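Local coordinates for PPC domain-containing protein (PDB 2H6L) that is of unknown function but binds zinc through a cluster of histidines, within a domain of the plants and prokaryotes conserved (PCC) family, at residues A37-I51 and E65-V79. Numbering follows the deposited sequence.
Sequences AAHISAIGAVRSAVI and ELMEPLEILSLSGNV
Strand 38-43 runs antiparallel to strand 70-79 at 157°, paired from Ala38-Val79 through Ile40-Gly77; at the corner Ile72 N bonds Gly44 O, and the ladder continues through Ala45-Glu71 to Val46-Leu70, where Val46 N bonds Leu70 O at 174°. Beyond Arg47 the register slips by one and Ala49 pairs with Leu66. Just past the classic bulge at Leu73 and Ser74, formed against strand 85-96, a water joins the strands, donating to Ala42 O and accepting from Leu75 N. On the face carrying Ile40, Ile72, Leu75 and Val79, Ile40 CD1 presses on Val79 CG2 at a tight 3.4 Å, the side chains crossing nearly at right angles. Leu75, with CG anti to its backbone N (chi1 -168°), lays both methyls on Ala42 CB, CD2 at 3.8 Å. Ile72 spans the corner: CB lies 3.4 Å from Gly44 O, while CG1 and CD1 both reach Val46 CG1. An alanine here would keep the CB contact, but losing CG1, CD1 and CG2 would probably open a gap beside Val46. His39, Glu71 and Asn78 occupy the other face, where His39 CD2 approaches Gly77 O obliquely at 3.4 Å. His39 stacks on Phe116 of the third subunit, and Glu71 OE2 accepts from Tyr54 N of the second. One face thus packs apolar side chains within the subunit; the polar one serves trimer contacts, with Asn78 beside the zinc ligand His89.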
ATOM      1  N   ALA A  37       6.354  11.297 -13.100  1.00 20.79           N
ATOM      2  CA  ALA A  37       6.071   9.882 -12.895  1.00 19.01           C
ATOM      3  C   ALA A  37       6.487   9.521 -11.474  1.00 18.71           C
ATOM      4  O   ALA A  37       7.572   9.888 -11.034  1.00 17.02           O
ATOM      5  CB  ALA A  37       6.849   9.043 -13.907  1.00 14.04           C
ATOM      6  N   ALA A  38       5.624   8.813 -10.753  1.00 19.75           N
ATOM      7  CA  ALA A  38       5.935   8.433  -9.379  1.00 20.33           C
ATOM      8  C   ALA A  38       4.946   7.449  -8.779  1.00 21.40           C
ATOM      9  O   ALA A  38       3.873   7.206  -9.332  1.00 22.11           O
ATOM     10  CB  ALA A  38       5.993   9.680  -8.500  1.00 17.54           C
ATOM     11  N   HIS A  39       5.338   6.871  -7.647  1.00 20.48           N
ATOM     12  CA  HIS A  39       4.493   5.950  -6.905  1.00 21.20           C
ATOM     13  C   HIS A  39       4.086   6.748  -5.674  1.00 21.00           C
ATOM     14  O   HIS A  39       4.909   7.463  -5.101  1.00 19.89           O
ATOM     15  CB  HIS A  39       5.271   4.711  -6.470  1.00 22.51           C
ATOM     16  CG  HIS A  39       4.476   3.777  -5.612  1.00 22.77           C
ATOM     17  ND1 HIS A  39       4.935   3.305  -4.400  1.00 22.42           N
ATOM     18  CD2 HIS A  39       3.256   3.221  -5.797  1.00 21.96           C
ATOM     19  CE1 HIS A  39       4.032   2.496  -3.877  1.00 22.64           C
ATOM     20  NE2 HIS A  39       3.003   2.428  -4.705  1.00 24.22           N
ATOM     21  N   ILE A  40       2.826   6.625  -5.271  1.00 21.75           N
ATOM     22  CA  ILE A  40       2.307   7.368  -4.131  1.00 20.63           C
ATOM     23  C   ILE A  40       1.700   6.489  -3.054  1.00 20.88           C
ATOM     24  O   ILE A  40       1.025   5.505  -3.349  1.00 17.82           O
ATOM     25  CB  ILE A  40       1.201   8.340  -4.570  1.00 22.88           C
ATOM     26  CG1 ILE A  40       1.767   9.386  -5.531  1.00 23.56           C
ATOM     27  CG2 ILE A  40       0.563   8.985  -3.349  1.00 22.48           C
ATOM     28  CD1 ILE A  40       0.688  10.225  -6.202  1.00 26.73           C
ATOM     29  N   SER A  41       1.921   6.878  -1.803  1.00 19.02           N
ATOM     30  CA  SER A  41       1.370   6.159  -0.668  1.00 17.88           C
ATOM     31  C   SER A  41       1.115   7.160   0.464  1.00 17.52           C
ATOM     32  O   SER A  41       1.857   8.123   0.616  1.00 18.67           O
ATOM     33  CB  SER A  41       2.346   5.089  -0.203  1.00 14.51           C
ATOM     34  OG  SER A  41       1.792   4.355   0.867  1.00 18.49           O
ATOM     35  N   ALA A  42       0.065   6.942   1.248  1.00 17.51           N
ATOM     36  CA  ALA A  42      -0.231   7.849   2.354  1.00 18.36           C
ATOM     37  C   ALA A  42      -1.113   7.219   3.417  1.00 18.51           C
ATOM     38  O   ALA A  42      -1.796   6.226   3.169  1.00 18.66           O
ATOM     39  CB  ALA A  42      -0.899   9.124   1.820  1.00 15.68           C
ATOM     40  N   ILE A  43      -1.070   7.793   4.616  1.00 18.02           N
ATOM     41  CA  ILE A  43      -1.900   7.342   5.723  1.00 18.01           C
ATOM     42  C   ILE A  43      -2.268   8.593   6.506  1.00 16.90           C
ATOM     43  O   ILE A  43      -1.688   9.652   6.288  1.00 15.62           O
ATOM     44  CB  ILE A  43      -1.177   6.353   6.675  1.00 18.30           C
ATOM     45  CG1 ILE A  43       0.069   7.000   7.283  1.00 18.58           C
ATOM     46  CG2 ILE A  43      -0.823   5.072   5.936  1.00 18.10           C
ATOM     47  CD1 ILE A  43       0.681   6.166   8.423  1.00 21.43           C
ATOM     48  N   GLY A  44      -3.226   8.473   7.414  1.00 17.03           N
ATOM     49  CA  GLY A  44      -3.630   9.630   8.188  1.00 17.27           C
ATOM     50  C   GLY A  44      -5.131   9.653   8.338  1.00 16.89           C
ATOM     51  O   GLY A  44      -5.748   8.607   8.503  1.00 18.62           O
ATOM     52  N   ALA A  45      -5.725  10.840   8.286  1.00 15.60           N
ATOM     53  CA  ALA A  45      -7.169  10.960   8.421  1.00 14.31           C
ATOM     54  C   ALA A  45      -7.675  12.156   7.630  1.00 13.36           C
ATOM     55  O   ALA A  45      -6.938  13.110   7.397  1.00 14.84           O
ATOM     56  CB  ALA A  45      -7.548  11.105   9.895  1.00 12.05           C
ATOM     57  N   VAL A  46      -8.943  12.094   7.238  1.00 13.91           N
ATOM     58  CA  VAL A  46      -9.579  13.155   6.467  1.00 14.58           C
ATOM     59  C   VAL A  46     -10.875  13.587   7.141  1.00 14.82           C
ATOM     60  O   VAL A  46     -11.476  12.824   7.894  1.00 16.14           O
ATOM     61  CB  VAL A  46      -9.913  12.681   5.029  1.00 13.70           C
ATOM     62  CG1 VAL A  46      -8.644  12.235   4.313  1.00 15.68           C
ATOM     63  CG2 VAL A  46     -10.913  11.548   5.078  1.00 15.56           C
ATOM     64  N   ARG A  47     -11.305  14.811   6.853  1.00 16.66           N
ATOM     65  CA  ARG A  47     -12.538  15.356   7.418  1.00 16.82           C
ATOM     66  C   ARG A  47     -13.742  15.013   6.542  1.00 16.68           C
ATOM     67  O   ARG A  47     -14.888  15.047   6.992  1.00 15.52           O
ATOM     68  CB  ARG A  47     -12.411  16.874   7.561  1.00 17.66           C
ATOM     69  CG  ARG A  47     -11.140  17.317   8.295  1.00 16.91           C
ATOM     70  CD  ARG A  47     -11.191  18.816   8.581  1.00 18.60           C
ATOM     71  NE  ARG A  47     -12.273  19.150   9.505  1.00 18.06           N
ATOM     72  CZ  ARG A  47     -12.881  20.331   9.549  1.00 20.46           C
ATOM     73  NH1 ARG A  47     -12.516  21.299   8.716  1.00 18.77           N
ATOM     74  NH2 ARG A  47     -13.856  20.545  10.427  1.00 23.24           N
ATOM     75  N   SER A  48     -13.477  14.689   5.281  1.00 18.37           N
ATOM     76  CA  SER A  48     -14.539  14.323   4.349  1.00 18.39           C
ATOM     77  C   SER A  48     -13.895  13.855   3.060  1.00 18.13           C
ATOM     78  O   SER A  48     -12.684  13.956   2.894  1.00 17.37           O
ATOM     79  CB  SER A  48     -15.437  15.521   4.052  1.00 18.58           C
ATOM     80  OG  SER A  48     -14.709  16.526   3.364  1.00 20.95           O
ATOM     81  N   ALA A  49     -14.702  13.366   2.128  1.00 18.52           N
ATOM     82  CA  ALA A  49     -14.131  12.891   0.888  1.00 17.77           C
ATOM     83  C   ALA A  49     -15.163  12.572  -0.166  1.00 18.36           C
ATOM     84  O   ALA A  49     -16.363  12.506   0.106  1.00 18.81           O
ATOM     85  CB  ALA A  49     -13.288  11.645   1.167  1.00 16.13           C
ATOM     86  N   VAL A  50     -14.671  12.386  -1.385  1.00 18.25           N
ATOM     87  CA  VAL A  50     -15.506  11.999  -2.505  1.00 18.11           C
ATOM     88  C   VAL A  50     -14.765  10.869  -3.201  1.00 17.33           C
ATOM     89  O   VAL A  50     -13.651  11.049  -3.686  1.00 18.89           O
ATOM     90  CB  VAL A  50     -15.733  13.154  -3.504  1.00 18.89           C
ATOM     91  CG1 VAL A  50     -16.545  12.643  -4.698  1.00 20.23           C
ATOM     92  CG2 VAL A  50     -16.484  14.304  -2.821  1.00 18.10           C
ATOM     93  N   ILE A  51     -15.380   9.694  -3.217  1.00 17.80           N
ATOM     94  CA  ILE A  51     -14.787   8.525  -3.846  1.00 19.78           C
ATOM     95  C   ILE A  51     -15.766   8.020  -4.895  1.00 21.58           C
ATOM     96  O   ILE A  51     -16.800   8.641  -5.141  1.00 23.03           O
ATOM     97  CB  ILE A  51     -14.541   7.395  -2.823  1.00 19.01           C
ATOM     98  CG1 ILE A  51     -15.873   6.930  -2.230  1.00 18.79           C
ATOM     99  CG2 ILE A  51     -13.608   7.885  -1.714  1.00 18.86           C
ATOM    100  CD1 ILE A  51     -15.760   5.687  -1.374  1.00 19.75           C
ATOM    101  N   GLU A  65     -20.365  10.425  -1.744  1.00 21.74           N
ATOM    102  CA  GLU A  65     -19.927  11.521  -0.894  1.00 21.95           C
ATOM    103  C   GLU A  65     -19.908  11.042   0.533  1.00 21.16           C
ATOM    104  O   GLU A  65     -20.796  10.309   0.959  1.00 22.60           O
ATOM    105  CB  GLU A  65     -20.876  12.712  -1.017  1.00 25.40           C
ATOM    106  CG  GLU A  65     -20.686  13.526  -2.280  1.00 30.27           C
ATOM    107  CD  GLU A  65     -21.727  14.616  -2.421  1.00 33.59           C
ATOM    108  OE1 GLU A  65     -22.843  14.318  -2.902  1.00 35.25           O
ATOM    109  OE2 GLU A  65     -21.432  15.770  -2.035  1.00 35.69           O
ATOM    110  N   LEU A  66     -18.880  11.451   1.260  1.00 22.85           N
ATOM    111  CA  LEU A  66     -18.724  11.085   2.658  1.00 24.82           C
ATOM    112  C   LEU A  66     -18.400  12.354   3.425  1.00 24.92           C
ATOM    113  O   LEU A  66     -17.296  12.880   3.315  1.00 24.01           O
ATOM    114  CB  LEU A  66     -17.581  10.088   2.818  1.00 26.21           C
ATOM    115  CG  LEU A  66     -17.787   8.704   2.201  1.00 29.35           C
ATOM    116  CD1 LEU A  66     -16.447   7.999   2.114  1.00 27.55           C
ATOM    117  CD2 LEU A  66     -18.783   7.898   3.038  1.00 28.22           C
HETATM  118  N   MSE A  67     -19.368  12.851   4.183  1.00 26.88           N
HETATM  119  CA  MSE A  67     -19.168  14.061   4.963  1.00 29.69           C
HETATM  120  C   MSE A  67     -19.054  13.735   6.447  1.00 29.52           C
HETATM  121  O   MSE A  67     -19.785  14.265   7.289  1.00 28.17           O
HETATM  122  CB  MSE A  67     -20.306  15.053   4.699  1.00 35.29           C
HETATM  123  CG  MSE A  67     -20.286  15.631   3.281  1.00 43.03           C
HETATM  124 SE   MSE A  67     -21.747  16.848   2.864  1.00 56.73          SE
HETATM  125  CE  MSE A  67     -21.103  18.432   3.771  1.00 51.56           C
ATOM    126  N   GLU A  68     -18.126  12.834   6.748  1.00 29.20           N
ATOM    127  CA  GLU A  68     -17.849  12.415   8.111  1.00 28.78           C
ATOM    128  C   GLU A  68     -16.361  12.143   8.200  1.00 26.87           C
ATOM    129  O   GLU A  68     -15.759  11.622   7.260  1.00 27.55           O
ATOM    130  CB  GLU A  68     -18.606  11.128   8.478  1.00 32.28           C
ATOM    131  CG  GLU A  68     -18.108  10.496   9.791  1.00 35.60           C
ATOM    132  CD  GLU A  68     -18.737   9.150  10.106  1.00 38.06           C
ATOM    133  OE1 GLU A  68     -18.801   8.294   9.196  1.00 41.22           O
ATOM    134  OE2 GLU A  68     -19.148   8.941  11.270  1.00 36.49           O
ATOM    135  N   PRO A  69     -15.740  12.510   9.327  1.00 25.08           N
ATOM    136  CA  PRO A  69     -14.307  12.282   9.511  1.00 23.36           C
ATOM    137  C   PRO A  69     -14.024  10.798   9.315  1.00 21.07           C
ATOM    138  O   PRO A  69     -14.767   9.957   9.816  1.00 20.32           O
ATOM    139  CB  PRO A  69     -14.078  12.725  10.949  1.00 23.31           C
ATOM    140  CG  PRO A  69     -15.056  13.849  11.096  1.00 25.95           C
ATOM    141  CD  PRO A  69     -16.300  13.283  10.450  1.00 24.97           C
ATOM    142  N   LEU A  70     -12.958  10.479   8.589  1.00 21.78           N
ATOM    143  CA  LEU A  70     -12.600   9.086   8.335  1.00 22.03           C
ATOM    144  C   LEU A  70     -11.092   8.903   8.378  1.00 22.21           C
ATOM    145  O   LEU A  70     -10.338   9.828   8.085  1.00 23.61           O
ATOM    146  CB  LEU A  70     -13.120   8.655   6.958  1.00 24.25           C
ATOM    147  CG  LEU A  70     -14.388   7.800   6.807  1.00 25.44           C
ATOM    148  CD1 LEU A  70     -15.325   7.987   7.971  1.00 24.34           C
ATOM    149  CD2 LEU A  70     -15.073   8.167   5.494  1.00 25.40           C
ATOM    150  N   GLU A  71     -10.654   7.707   8.757  1.00 21.34           N
ATOM    151  CA  GLU A  71      -9.232   7.403   8.797  1.00 20.67           C
ATOM    152  C   GLU A  71      -8.822   6.984   7.393  1.00 19.54           C
ATOM    153  O   GLU A  71      -9.606   6.361   6.677  1.00 18.67           O
ATOM    154  CB  GLU A  71      -8.952   6.222   9.727  1.00 22.44           C
ATOM    155  CG  GLU A  71      -9.228   6.452  11.199  1.00 21.92           C
ATOM    156  CD  GLU A  71      -8.074   7.127  11.887  1.00 23.63           C
ATOM    157  OE1 GLU A  71      -6.945   6.597  11.791  1.00 24.55           O
ATOM    158  OE2 GLU A  71      -8.286   8.181  12.521  1.00 24.32           O
ATOM    159  N   ILE A  72      -7.608   7.334   6.991  1.00 18.53           N
ATOM    160  CA  ILE A  72      -7.114   6.902   5.696  1.00 18.66           C
ATOM    161  C   ILE A  72      -6.533   5.542   6.046  1.00 19.28           C
ATOM    162  O   ILE A  72      -5.434   5.448   6.584  1.00 19.08           O
ATOM    163  CB  ILE A  72      -5.987   7.793   5.166  1.00 20.50           C
ATOM    164  CG1 ILE A  72      -6.487   9.227   4.970  1.00 19.42           C
ATOM    165  CG2 ILE A  72      -5.483   7.240   3.837  1.00 19.99           C
ATOM    166  CD1 ILE A  72      -5.395  10.184   4.529  1.00 19.42           C
ATOM    167  N   LEU A  73      -7.292   4.491   5.771  1.00 20.67           N
ATOM    168  CA  LEU A  73      -6.852   3.140   6.088  1.00 19.41           C
ATOM    169  C   LEU A  73      -5.824   2.646   5.089  1.00 21.44           C
ATOM    170  O   LEU A  73      -4.975   1.801   5.405  1.00 20.82           O
ATOM    171  CB  LEU A  73      -8.056   2.213   6.120  1.00 17.91           C
ATOM    172  CG  LEU A  73      -9.156   2.701   7.061  1.00 17.30           C
ATOM    173  CD1 LEU A  73     -10.333   1.736   7.032  1.00 15.74           C
ATOM    174  CD2 LEU A  73      -8.600   2.824   8.482  1.00 17.86           C
ATOM    175  N   SER A  74      -5.904   3.193   3.877  1.00 21.30           N
ATOM    176  CA  SER A  74      -4.997   2.841   2.799  1.00 21.41           C
ATOM    177  C   SER A  74      -5.161   3.840   1.658  1.00 19.74           C
ATOM    178  O   SER A  74      -6.279   4.136   1.236  1.00 20.01           O
ATOM    179  CB  SER A  74      -5.295   1.425   2.290  1.00 21.70           C
ATOM    180  OG  SER A  74      -4.442   1.089   1.210  1.00 24.56           O
ATOM    181  N   LEU A  75      -4.037   4.361   1.184  1.00 18.96           N
ATOM    182  CA  LEU A  75      -4.009   5.315   0.083  1.00 19.19           C
ATOM    183  C   LEU A  75      -2.815   4.928  -0.780  1.00 18.02           C
ATOM    184  O   LEU A  75      -1.673   4.913  -0.321  1.00 16.75           O
ATOM    185  CB  LEU A  75      -3.850   6.746   0.609  1.00 17.17           C
ATOM    186  CG  LEU A  75      -4.095   7.858  -0.423  1.00 17.06           C
ATOM    187  CD1 LEU A  75      -4.538   9.115   0.300  1.00 16.32           C
ATOM    188  CD2 LEU A  75      -2.844   8.107  -1.263  1.00 17.30           C
ATOM    189  N   SER A  76      -3.085   4.596  -2.032  1.00 18.09           N
ATOM    190  CA  SER A  76      -2.025   4.181  -2.933  1.00 18.66           C
ATOM    191  C   SER A  76      -2.297   4.654  -4.351  1.00 16.87           C
ATOM    192  O   SER A  76      -3.442   4.792  -4.757  1.00 15.00           O
ATOM    193  CB  SER A  76      -1.906   2.655  -2.913  1.00 18.52           C
ATOM    194  OG  SER A  76      -0.998   2.222  -3.906  1.00 25.04           O
ATOM    195  N   GLY A  77      -1.244   4.904  -5.113  1.00 18.82           N
ATOM    196  CA  GLY A  77      -1.468   5.351  -6.470  1.00 19.63           C
ATOM    197  C   GLY A  77      -0.210   5.712  -7.213  1.00 19.40           C
ATOM    198  O   GLY A  77       0.898   5.397  -6.784  1.00 18.89           O
ATOM    199  N   ASN A  78      -0.384   6.394  -8.336  1.00 17.97           N
ATOM    200  CA  ASN A  78       0.745   6.779  -9.148  1.00 16.76           C
ATOM    201  C   ASN A  78       0.555   8.142  -9.797  1.00 14.92           C
ATOM    202  O   ASN A  78      -0.548   8.698  -9.824  1.00 14.45           O
ATOM    203  CB  ASN A  78       0.964   5.724 -10.231  1.00 17.05           C
ATOM    204  CG  ASN A  78      -0.252   5.544 -11.107  1.00 19.34           C
ATOM    205  OD1 ASN A  78      -0.677   6.476 -11.796  1.00 21.06           O
ATOM    206  ND2 ASN A  78      -0.830   4.347 -11.082  1.00 17.13           N
ATOM    207  N   VAL A  79       1.656   8.665 -10.316  1.00 15.05           N
ATOM    208  CA  VAL A  79       1.678   9.947 -11.005  1.00 17.01           C
ATOM    209  C   VAL A  79       2.091   9.672 -12.439  1.00 18.30           C
ATOM    210  O   VAL A  79       2.981   8.857 -12.692  1.00 18.95           O
ATOM    211  CB  VAL A  79       2.717  10.904 -10.397  1.00 16.88           C
ATOM    212  CG1 VAL A  79       2.826  12.155 -11.255  1.00 18.25           C
ATOM    213  CG2 VAL A  79       2.337  11.253  -8.970  1.00 13.23           C
TER
HETATM  214  O   HOH W   1      -1.218   3.710   2.272  1.00 21.37           O